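Mutual gliding-motility protein MglA (Myxococcus xanthus DK 1622, PDB 6H17) binds and hydrolyses GTP as a small Ras-like GTPase, acting as an intracellular switch that coordinates adventurous and social gliding motility and sets its direction. Local coordinates at residues D104-R109 with Y140-L145; A112-L117 with R155-H160. All coordinates share one frame; numbering follows the deposited sequence. Where two conformers were deposited one is given.

Interaction 1 (D104-R109 with Y140-L145). With GSP (5'-guanosine-diphosphate-monothiophosphate), chain C; SO4 (sulfate ion), chain D.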
ATOM      1  N   ASP A 104       7.281  -8.447  -5.619  1.00 11.59           N
ATOM      2  CA  ASP A 104       7.777  -9.777  -5.275  1.00 11.65           C
ATOM      3  C   ASP A 104       9.192  -9.914  -5.819  1.00 12.16           C
ATOM      4  O   ASP A 104       9.393  -9.891  -7.032  1.00 12.74           O
ATOM      5  CB  ASP A 104       6.847 -10.825  -5.886  1.00 12.22           C
ATOM      6  CG  ASP A 104       7.161 -12.240  -5.418  1.00 12.74           C
ATOM      7  OD1 ASP A 104       8.359 -12.570  -5.251  1.00 12.49           O
ATOM      8  OD2 ASP A 104       6.207 -13.028  -5.204  1.00 13.80           O
ATOM      9  N   SER A 105      10.183 -10.066  -4.946  1.00 10.84           N
ATOM     10  CA  SER A 105      11.563 -10.066  -5.424  1.00 11.55           C
ATOM     11  C   SER A 105      11.928 -11.308  -6.228  1.00 11.76           C
ATOM     12  O   SER A 105      13.005 -11.329  -6.844  1.00 13.06           O
ATOM     13  CB  SER A 105      12.547  -9.972  -4.250  1.00 11.34           C
ATOM     14  OG  SER A 105      12.484  -8.702  -3.613  1.00 12.55           O
ATOM     15  N   GLN A 106      11.124 -12.367  -6.209  1.00 11.42           N
ATOM     16  CA  GLN A 106      11.483 -13.571  -6.955  1.00 12.03           C
ATOM     17  C   GLN A 106      11.669 -13.249  -8.437  1.00 12.48           C
ATOM     18  O   GLN A 106      10.842 -12.581  -9.061  1.00 12.56           O
ATOM     19  CB  GLN A 106      10.396 -14.629  -6.822  1.00 12.21           C
ATOM     20  CG  GLN A 106      10.214 -15.143  -5.428  1.00 12.35           C
ATOM     21  CD  GLN A 106       9.101 -16.148  -5.349  1.00 13.43           C
ATOM     22  OE1 GLN A 106       9.334 -17.361  -5.397  1.00 16.16           O
ATOM     23  NE2 GLN A 106       7.880 -15.666  -5.260  1.00 14.83           N
ATOM     24  N   ILE A 107      12.742 -13.781  -9.024  1.00 12.84           N
ATOM     25  CA  ILE A 107      13.088 -13.438 -10.403  1.00 13.43           C
ATOM     26  C   ILE A 107      11.973 -13.825 -11.366  1.00 14.28           C
ATOM     27  O   ILE A 107      11.685 -13.089 -12.324  1.00 14.78           O
ATOM     28  CB  ILE A 107      14.463 -14.033 -10.754  1.00 13.59           C
ATOM     29  CG1 ILE A 107      15.009 -13.415 -12.051  1.00 15.02           C
ATOM     30  CG2 ILE A 107      14.407 -15.567 -10.833  1.00 14.46           C
ATOM     31  CD1 ILE A 107      16.501 -13.615 -12.200  1.00 17.36           C
ATOM     32  N   GLU A 108      11.284 -14.935 -11.094  0.58 14.06           N
ATOM     33  CA  GLU A 108      10.193 -15.388 -11.951  0.58 15.68           C
ATOM     34  C   GLU A 108       9.029 -14.408 -11.995  0.58 14.80           C
ATOM     35  O   GLU A 108       8.238 -14.437 -12.948  0.58 17.77           O
ATOM     36  CB  GLU A 108       9.697 -16.753 -11.453  0.58 18.35           C
ATOM     37  CG  GLU A 108      10.728 -17.877 -11.551  0.58 21.50           C
ATOM     38  CD  GLU A 108      11.594 -18.038 -10.302  0.58 21.93           C
ATOM     39  OE1 GLU A 108      11.634 -17.136  -9.435  0.58 16.21           O
ATOM     40  OE2 GLU A 108      12.248 -19.098 -10.188  0.58 29.38           O
ATOM     41  N   ARG A 109       8.912 -13.546 -10.995  1.00 14.26           N
ATOM     42  CA  ARG A 109       7.792 -12.629 -10.875  1.00 13.45           C
ATOM     43  C   ARG A 109       8.128 -11.219 -11.323  1.00 14.04           C
ATOM     44  O   ARG A 109       7.308 -10.319 -11.145  1.00 14.30           O
ATOM     45  CB  ARG A 109       7.271 -12.620  -9.436  1.00 15.08           C
ATOM     46  CG  ARG A 109       6.705 -13.973  -9.005  1.00 16.27           C
ATOM     47  CD  ARG A 109       5.467 -14.344  -9.792  1.00 16.05           C
ATOM     48  NE  ARG A 109       4.298 -13.582  -9.361  1.00 15.48           N
ATOM     49  CZ  ARG A 109       3.158 -13.477 -10.043  1.00 14.66           C
ATOM     50  NH1 ARG A 109       3.007 -14.048 -11.237  1.00 18.34           N
ATOM     51  NH2 ARG A 109       2.154 -12.792  -9.544  1.00 15.81           N
ATOM     52  N   TYR A 140      10.501  -3.957  -1.672  1.00 10.40           N
ATOM     53  CA  TYR A 140      11.049  -5.146  -2.320  1.00 11.13           C
ATOM     54  C   TYR A 140      10.887  -6.293  -1.333  1.00 10.15           C
ATOM     55  O   TYR A 140      11.732  -6.503  -0.463  1.00 11.12           O
ATOM     56  CB  TYR A 140      12.504  -4.942  -2.715  1.00 13.01           C
ATOM     57  CG  TYR A 140      12.778  -3.689  -3.527  1.00 12.05           C
ATOM     58  CD1 TYR A 140      11.906  -3.256  -4.529  1.00 13.10           C
ATOM     59  CD2 TYR A 140      13.905  -2.920  -3.277  1.00 14.59           C
ATOM     60  CE1 TYR A 140      12.180  -2.098  -5.268  1.00 14.50           C
ATOM     61  CE2 TYR A 140      14.174  -1.774  -4.000  1.00 14.89           C
ATOM     62  CZ  TYR A 140      13.299  -1.376  -4.990  1.00 13.66           C
ATOM     63  OH  TYR A 140      13.540  -0.224  -5.728  1.00 16.15           O
ATOM     64  N   ASN A 141       9.785  -7.021  -1.461  1.00 11.16           N
ATOM     65  CA  ASN A 141       9.424  -8.061  -0.506  1.00 11.07           C
ATOM     66  C   ASN A 141      10.025  -9.398  -0.917  1.00 10.64           C
ATOM     67  O   ASN A 141      10.525  -9.587  -2.030  1.00 11.31           O
ATOM     68  CB  ASN A 141       7.897  -8.130  -0.373  1.00 10.75           C
ATOM     69  CG  ASN A 141       7.446  -8.951   0.796  1.00 10.93           C
ATOM     70  OD1 ASN A 141       8.072  -8.933   1.865  1.00 11.23           O
ATOM     71  ND2 ASN A 141       6.370  -9.700   0.615  1.00 10.58           N
ATOM     72  N   LYS A 142       9.982 -10.338   0.013  1.00 10.56           N
ATOM     73  CA  LYS A 142      10.508 -11.699  -0.190  1.00 10.71           C
ATOM     74  C   LYS A 142      12.031 -11.718  -0.346  1.00 11.59           C
ATOM     75  O   LYS A 142      12.588 -12.534  -1.083  1.00 11.82           O
ATOM     76  CB  LYS A 142       9.810 -12.472  -1.314  1.00 11.18           C
ATOM     77  CG  LYS A 142       8.287 -12.318  -1.306  1.00 11.52           C
ATOM     78  CD  LYS A 142       7.587 -13.498  -1.955  1.00 11.86           C
ATOM     79  CE  LYS A 142       6.084 -13.290  -1.960  1.00 11.52           C
ATOM     80  NZ  LYS A 142       5.411 -14.330  -2.806  1.00 13.47           N
ATOM     81  N   ARG A 143      12.725 -10.880   0.435  1.00 10.80           N
ATOM     82  CA  ARG A 143      14.182 -10.855   0.392  1.00 11.82           C
ATOM     83  C   ARG A 143      14.805 -12.133   0.923  1.00 12.44           C
ATOM     84  O   ARG A 143      15.994 -12.364   0.688  1.00 13.89           O
ATOM     85  CB  ARG A 143      14.745  -9.671   1.190  1.00 13.05           C
ATOM     86  CG  ARG A 143      14.278  -8.298   0.736  1.00 13.38           C
ATOM     87  CD  ARG A 143      14.486  -8.048  -0.741  1.00 13.34           C
ATOM     88  NE  ARG A 143      15.853  -8.364  -1.135  1.00 13.78           N
ATOM     89  CZ  ARG A 143      16.242  -8.611  -2.377  1.00 12.82           C
ATOM     90  NH1 ARG A 143      15.388  -8.527  -3.373  1.00 12.90           N
ATOM     91  NH2 ARG A 143      17.509  -8.906  -2.629  1.00 15.77           N
ATOM     92  N   ASP A 144      14.033 -12.968   1.616  1.00 11.78           N
ATOM     93  CA  ASP A 144      14.527 -14.201   2.204  1.00 13.52           C
ATOM     94  C   ASP A 144      14.704 -15.319   1.193  1.00 13.42           C
ATOM     95  O   ASP A 144      15.341 -16.328   1.515  1.00 15.05           O
ATOM     96  CB  ASP A 144      13.543 -14.677   3.287  1.00 13.64           C
ATOM     97  CG  ASP A 144      12.154 -14.935   2.743  1.00 13.18           C
ATOM     98  OD1 ASP A 144      11.646 -16.063   2.909  1.00 14.37           O
ATOM     99  OD2 ASP A 144      11.558 -14.020   2.139  1.00 12.52           O
ATOM    100  N   LEU A 145      14.165 -15.186  -0.008  1.00 12.88           N
ATOM    101  CA  LEU A 145      14.120 -16.316  -0.922  1.00 13.12           C
ATOM    102  C   LEU A 145      15.402 -16.406  -1.763  1.00 13.47           C
ATOM    103  O   LEU A 145      15.961 -15.377  -2.159  1.00 15.26           O
ATOM    104  CB  LEU A 145      12.893 -16.231  -1.822  1.00 14.22           C
ATOM    105  CG  LEU A 145      11.578 -16.443  -1.071  1.00 13.03           C
ATOM    106  CD1 LEU A 145      10.394 -16.332  -2.004  1.00 13.62           C
ATOM    107  CD2 LEU A 145      11.588 -17.798  -0.369  1.00 14.21           C
TER
HETATM  108  PG  GSP C 302      -3.358 -11.355  -3.596  1.00 12.13           P
HETATM  109  O3B GSP C 302      -1.925 -11.634  -2.815  1.00 11.42           O
HETATM  110  S1G GSP C 302      -3.640 -12.852  -4.691  1.00 14.65           S
HETATM  111  O2G GSP C 302      -4.397 -11.132  -2.479  1.00 14.69           O
HETATM  112  O3G GSP C 302      -3.145 -10.051  -4.371  1.00 13.52           O
HETATM  113  PB  GSP C 302      -1.189 -10.868  -1.640  1.00 11.11           P
HETATM  114  O1B GSP C 302      -0.262  -9.849  -2.190  1.00 10.39           O
HETATM  115  O2B GSP C 302      -2.162 -10.391  -0.631  1.00 11.13           O
HETATM  116  PA  GSP C 302      -0.217 -12.634   0.438  1.00 12.17           P
HETATM  117  O1A GSP C 302       0.168 -11.588   1.372  1.00 12.44           O
HETATM  118  O2A GSP C 302      -1.434 -13.401   0.722  1.00 14.33           O
HETATM  119  O3A GSP C 302      -0.283 -12.060  -1.043  1.00 11.27           O
HETATM  120  O5' GSP C 302       1.053 -13.591   0.301  1.00 12.22           O
HETATM  121  C5' GSP C 302       1.030 -14.690  -0.596  1.00 13.11           C
HETATM  122  C4' GSP C 302       1.977 -15.783  -0.118  1.00 14.77           C
HETATM  123  O4' GSP C 302       3.326 -15.276  -0.094  1.00 14.17           O
HETATM  124  C3' GSP C 302       1.663 -16.234   1.285  1.00 14.90           C
HETATM  125  O3' GSP C 302       1.858 -17.635   1.387  1.00 23.55           O
HETATM  126  C2' GSP C 302       2.672 -15.515   2.178  1.00 15.24           C
HETATM  127  O2' GSP C 302       2.993 -16.164   3.373  1.00 16.83           O
HETATM  128  C1' GSP C 302       3.861 -15.441   1.209  1.00 12.82           C
HETATM  129  N9  GSP C 302       4.796 -14.358   1.488  1.00 12.11           N
HETATM  130  C8  GSP C 302       4.470 -13.047   1.646  1.00 11.63           C
HETATM  131  N7  GSP C 302       5.585 -12.330   1.894  1.00 11.28           N
HETATM  132  C5  GSP C 302       6.634 -13.212   1.891  1.00 10.46           C
HETATM  133  C6  GSP C 302       8.003 -13.054   2.102  1.00 11.70           C
HETATM  134  O6  GSP C 302       8.579 -11.965   2.339  1.00 11.84           O
HETATM  135  N1  GSP C 302       8.751 -14.188   2.040  1.00 10.71           N
HETATM  136  C2  GSP C 302       8.217 -15.421   1.767  1.00 11.78           C
HETATM  137  N2  GSP C 302       9.021 -16.469   1.709  1.00 12.55           N
HETATM  138  N3  GSP C 302       6.891 -15.600   1.566  1.00 11.81           N
HETATM  139  C4  GSP C 302       6.142 -14.485   1.641  1.00 11.48           C
HETATM  140  S   SO4 D 303      -0.971 -13.465 -11.599  1.00 21.57           S
HETATM  141  O1  SO4 D 303      -0.677 -13.008 -10.241  1.00 22.96           O
HETATM  142  O2  SO4 D 303      -1.609 -12.373 -12.342  1.00 25.08           O
HETATM  143  O3  SO4 D 303       0.246 -13.844 -12.312  1.00 24.86           O
HETATM  144  O4  SO4 D 303      -1.903 -14.588 -11.501  1.00 36.16           O

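Interaction 2 (A112-L117 with R155-H160)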
ATOM      1  N   ALA A 112       5.557  -9.867 -13.743  1.00 13.98           N
ATOM      2  CA  ALA A 112       4.323  -9.560 -13.042  1.00 14.18           C
ATOM      3  C   ALA A 112       4.458  -8.270 -12.246  1.00 11.71           C
ATOM      4  O   ALA A 112       3.520  -7.469 -12.201  1.00 13.03           O
ATOM      5  CB  ALA A 112       3.914 -10.732 -12.152  1.00 14.41           C
ATOM      6  N   ASN A 113       5.626  -8.039 -11.625  1.00 12.55           N
ATOM      7  CA  ASN A 113       5.873  -6.766 -10.957  1.00 12.14           C
ATOM      8  C   ASN A 113       5.724  -5.609 -11.930  1.00 12.72           C
ATOM      9  O   ASN A 113       5.063  -4.615 -11.638  1.00 12.82           O
ATOM     10  CB  ASN A 113       7.291  -6.700 -10.394  1.00 12.41           C
ATOM     11  CG  ASN A 113       7.503  -7.563  -9.171  1.00 11.52           C
ATOM     12  OD1 ASN A 113       6.591  -7.763  -8.361  1.00 12.24           O
ATOM     13  ND2 ASN A 113       8.733  -8.026  -8.992  1.00 13.33           N
ATOM     14  N   MET A 114       6.338  -5.725 -13.112  0.62 13.72           N
ATOM     15  CA  MET A 114       6.296  -4.618 -14.060  0.62 13.51           C
ATOM     16  C   MET A 114       4.892  -4.392 -14.592  0.62 14.59           C
ATOM     17  O   MET A 114       4.470  -3.242 -14.760  0.62 15.36           O
ATOM     18  CB  MET A 114       7.252  -4.901 -15.205  0.62 15.30           C
ATOM     19  CG  MET A 114       8.685  -4.866 -14.783  0.62 15.14           C
ATOM     20  SD  MET A 114       9.746  -5.415 -16.115  0.62 16.39           S
ATOM     21  CE  MET A 114      11.291  -4.753 -15.527  0.62 19.50           C
ATOM     22  N   GLU A 115       4.161  -5.468 -14.878  0.62 13.81           N
ATOM     23  CA  GLU A 115       2.783  -5.325 -15.336  0.62 13.80           C
ATOM     24  C   GLU A 115       1.940  -4.626 -14.281  0.62 14.17           C
ATOM     25  O   GLU A 115       1.157  -3.719 -14.585  0.62 14.33           O
ATOM     26  CB  GLU A 115       2.200  -6.702 -15.668  0.62 15.53           C
ATOM     27  CG  GLU A 115       0.687  -6.703 -15.979  0.62 20.66           C
ATOM     28  CD  GLU A 115       0.376  -6.688 -17.460  0.62 37.19           C
ATOM     29  OE1 GLU A 115      -0.552  -7.417 -17.874  0.62 42.83           O
ATOM     30  OE2 GLU A 115       1.061  -5.954 -18.206  0.62 35.29           O
ATOM     31  N   SER A 116       2.085  -5.038 -13.026  1.00 13.19           N
ATOM     32  CA  SER A 116       1.299  -4.443 -11.957  1.00 13.02           C
ATOM     33  C   SER A 116       1.656  -2.979 -11.725  1.00 12.63           C
ATOM     34  O   SER A 116       0.772  -2.169 -11.447  1.00 13.19           O
ATOM     35  CB  SER A 116       1.465  -5.260 -10.679  1.00 12.09           C
ATOM     36  OG  SER A 116       0.674  -4.748  -9.634  1.00 13.62           O
ATOM     37  N   LEU A 117       2.940  -2.629 -11.815  1.00 12.63           N
ATOM     38  CA  LEU A 117       3.348  -1.237 -11.616  1.00 12.56           C
ATOM     39  C   LEU A 117       2.802  -0.349 -12.731  1.00 12.67           C
ATOM     40  O   LEU A 117       2.353   0.777 -12.477  1.00 13.56           O
ATOM     41  CB  LEU A 117       4.876  -1.168 -11.527  1.00 14.27           C
ATOM     42  CG  LEU A 117       5.491   0.215 -11.360  1.00 16.25           C
ATOM     43  CD1 LEU A 117       4.925   0.900 -10.126  1.00 16.71           C
ATOM     44  CD2 LEU A 117       7.017   0.070 -11.284  1.00 18.48           C
ATOM     45  N   ARG A 155      15.876  -2.016  -7.953  1.00 14.07           N
ATOM     46  CA  ARG A 155      15.814  -0.568  -8.078  1.00 16.07           C
ATOM     47  C   ARG A 155      15.910  -0.156  -9.538  1.00 15.27           C
ATOM     48  O   ARG A 155      15.144   0.690 -10.012  1.00 16.31           O
ATOM     49  CB  ARG A 155      16.963   0.041  -7.272  1.00 17.97           C
ATOM     50  CG  ARG A 155      17.039   1.560  -7.364  1.00 19.33           C
ATOM     51  CD  ARG A 155      18.259   2.103  -6.613  1.00 26.54           C
ATOM     52  NE  ARG A 155      18.373   1.513  -5.278  1.00 40.30           N
ATOM     53  CZ  ARG A 155      19.391   0.764  -4.852  1.00 41.86           C
ATOM     54  NH1 ARG A 155      20.435   0.509  -5.634  1.00 49.22           N
ATOM     55  NH2 ARG A 155      19.370   0.285  -3.619  1.00 39.25           N
ATOM     56  N   LYS A 156      16.835  -0.756 -10.277  1.00 15.39           N
ATOM     57  CA  LYS A 156      16.968  -0.394 -11.679  1.00 15.83           C
ATOM     58  C   LYS A 156      15.742  -0.794 -12.483  1.00 16.59           C
ATOM     59  O   LYS A 156      15.383  -0.103 -13.443  1.00 18.98           O
ATOM     60  CB  LYS A 156      18.239  -1.013 -12.261  1.00 19.04           C
ATOM     61  CG  LYS A 156      19.517  -0.391 -11.710  1.00 21.97           C
ATOM     62  CD  LYS A 156      20.753  -1.090 -12.234  1.00 30.17           C
ATOM     63  CE  LYS A 156      22.016  -0.429 -11.712  1.00 42.17           C
ATOM     64  NZ  LYS A 156      23.226  -1.198 -12.109  1.00 47.86           N
ATOM     65  N   ALA A 157      15.085  -1.894 -12.119  1.00 15.42           N
ATOM     66  CA  ALA A 157      13.924  -2.338 -12.873  1.00 14.32           C
ATOM     67  C   ALA A 157      12.655  -1.576 -12.513  1.00 15.56           C
ATOM     68  O   ALA A 157      11.801  -1.373 -13.376  1.00 16.80           O
ATOM     69  CB  ALA A 157      13.686  -3.824 -12.620  1.00 16.98           C
ATOM     70  N   LEU A 158      12.481  -1.183 -11.241  1.00 14.47           N
ATOM     71  CA  LEU A 158      11.183  -0.751 -10.743  1.00 14.66           C
ATOM     72  C   LEU A 158      11.168   0.621 -10.090  1.00 16.14           C
ATOM     73  O   LEU A 158      10.077   1.088  -9.742  1.00 17.97           O
ATOM     74  CB  LEU A 158      10.638  -1.762  -9.716  1.00 14.08           C
ATOM     75  CG  LEU A 158      10.421  -3.178 -10.235  1.00 14.66           C
ATOM     76  CD1 LEU A 158      10.154  -4.131  -9.071  1.00 17.11           C
ATOM     77  CD2 LEU A 158       9.304  -3.264 -11.258  1.00 16.35           C
ATOM     78  N   ASN A 159      12.312   1.262  -9.873  1.00 15.20           N
ATOM     79  CA  ASN A 159      12.355   2.523  -9.135  1.00 15.24           C
ATOM     80  C   ASN A 159      13.206   3.541  -9.877  1.00 17.86           C
ATOM     81  O   ASN A 159      14.231   4.007  -9.394  1.00 21.84           O
ATOM     82  CB  ASN A 159      12.873   2.331  -7.712  1.00 16.07           C
ATOM     83  CG  ASN A 159      12.661   3.553  -6.848  1.00 17.13           C
ATOM     84  OD1 ASN A 159      11.995   4.513  -7.250  1.00 19.16           O
ATOM     85  ND2 ASN A 159      13.219   3.527  -5.654  1.00 16.53           N
ATOM     86  N   HIS A 160      12.738   3.925 -11.060  1.00 20.43           N
ATOM     87  CA  HIS A 160      13.513   4.816 -11.912  1.00 21.27           C
ATOM     88  C   HIS A 160      13.595   6.227 -11.348  1.00 24.72           C
ATOM     89  O   HIS A 160      14.551   6.954 -11.651  1.00 29.63           O
ATOM     90  CB  HIS A 160      12.893   4.841 -13.312  1.00 22.85           C
ATOM     91  CG  HIS A 160      12.912   3.512 -14.005  1.00 25.37           C
ATOM     92  ND1 HIS A 160      12.200   3.261 -15.160  1.00 31.24           N
ATOM     93  CD2 HIS A 160      13.561   2.361 -13.706  1.00 25.98           C
ATOM     94  CE1 HIS A 160      12.409   2.013 -15.540  1.00 29.25           C
ATOM     95  NE2 HIS A 160      13.234   1.447 -14.678  1.00 26.71           N
TER

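Interaction 1 (D104-R109 with Y140-L145)
Asp104 and Asn141 form a parallel bridge, CA to CA 5.3 Å, where strands 98-104 and 136-141 end side by side, and just beyond it Ser105 N donates to Asn141 O at 3.0 Å. Asn141 O takes a second bond from Ser105 OG, at 2.7 Å, the two donors reaching it from opposite faces of its plane. Serine suits this place: its short hydroxyl, set beside its own backbone N (chi1 -68°), can turn back to the neighbouring strand and also receive a weak bond from Arg143 NH1, which bonds Val149 O more strongly. Asp104 is gripped more fully. Its OD1 accepts from Gln106 N, closing an Asx turn, and the Gln106 amide comes edge-on, Gln106 NE2 lying near the carboxylate plane and bridging Asp104 OD1 and Asp104 OD2 on their syn sides, 3.1 Å from each. Lys142 arrives from above the carboxylate plane, Lys142 NZ 2.8 Å from Asp104 OD2 in a salt bridge, so the aspartate probably stays ionised. Nearly extended, the Lys142 chain runs over the guanine, Lys142 CG 3.5 Å from GSP C6, and its NZ also bonds Leu22 O. Leu145 CD1 packs against Gln106 CD at 3.6 Å. Asn141 ND2 donates to GSP N7, while its OD1 accepts from Ala170 N. Asp144 faces the base edge with both oxygens, Asp144 OD2 2.8 Å from GSP N1 and Asp144 OD1 bonded to GSP N2, a pairing that reads guanine specifically. Asn141-Lys142-Arg143-Asp144 is the NKxD guanine-recognition motif of Ras-like GTPases.

Interaction 2 (A112-L117 with R155-H160)
Ala157 reaches Met114 with its methyl, Ala157 CB lying 3.9 Å from Met114 CE in one of the two conformers of the methionine, so this contact is the less certain one. In that conformer the methionine spans the gap because its chain is extended beyond CG (chi2 173°, chi3 162°), carrying the terminal methyl across to helix 151-158; a flexible thioether suits this exposed border of the contact, and the small alanine lets it come in close. Leu158, last residue of that helix, fills the middle. Both of its methyls, Leu158 CD1 and Leu158 CD2, lie 4.1 Å from Asn113 CB, the two side chains crossing at about a right angle. Leu158 CD2 alone also meets Met114 CG, at 3.9 Å, and Leu117 CD2, at 4.0 Å. Asn113, Met114 and Leu117, about one turn of helix 110-125, thus line one side of Leu158. This is neighbouring-helix packing in the Ras-like alpha/beta fold: both helices lie against the central sheet, and Leu158 also touches Ala103 and Ile138 on strands 98-104 and 136-141. Were Leu158 cut back to an alanine, Met114 CG and Leu117 CD2 would probably lose their shared apolar partner and a gap would open between the helices and the sheet. Leu117 holds its CG opposite the backbone N (chi1 178°), which brings Leu117 CD2 to 3.6 Å from Leu158 O, close to where the helix stops, for Asn159 is the first residue to leave helical backbone angles.

The two interactions lie in adjoining layers of the same two strand-helix units: interaction 1 joins the ends of strands 98-104 and 136-141 and their loops, interaction 2 the helices 110-125 and 151-158 that follow. Interaction 1 lies at the nucleotide; it is a buried contact ruled by hydrogen bonds and a salt bridge. Interaction 2 is only partly buried, with no hydrogen bond across it and apolar contacts in their place. Their centres are 12 Å apart, yet they meet directly: Asn113 ND2 probably bonds Asp104 O, and Tyr140 OH packs against Arg155 and Asn159. The helix pair therefore adjoins the guanine site without itself contacting the nucleotide.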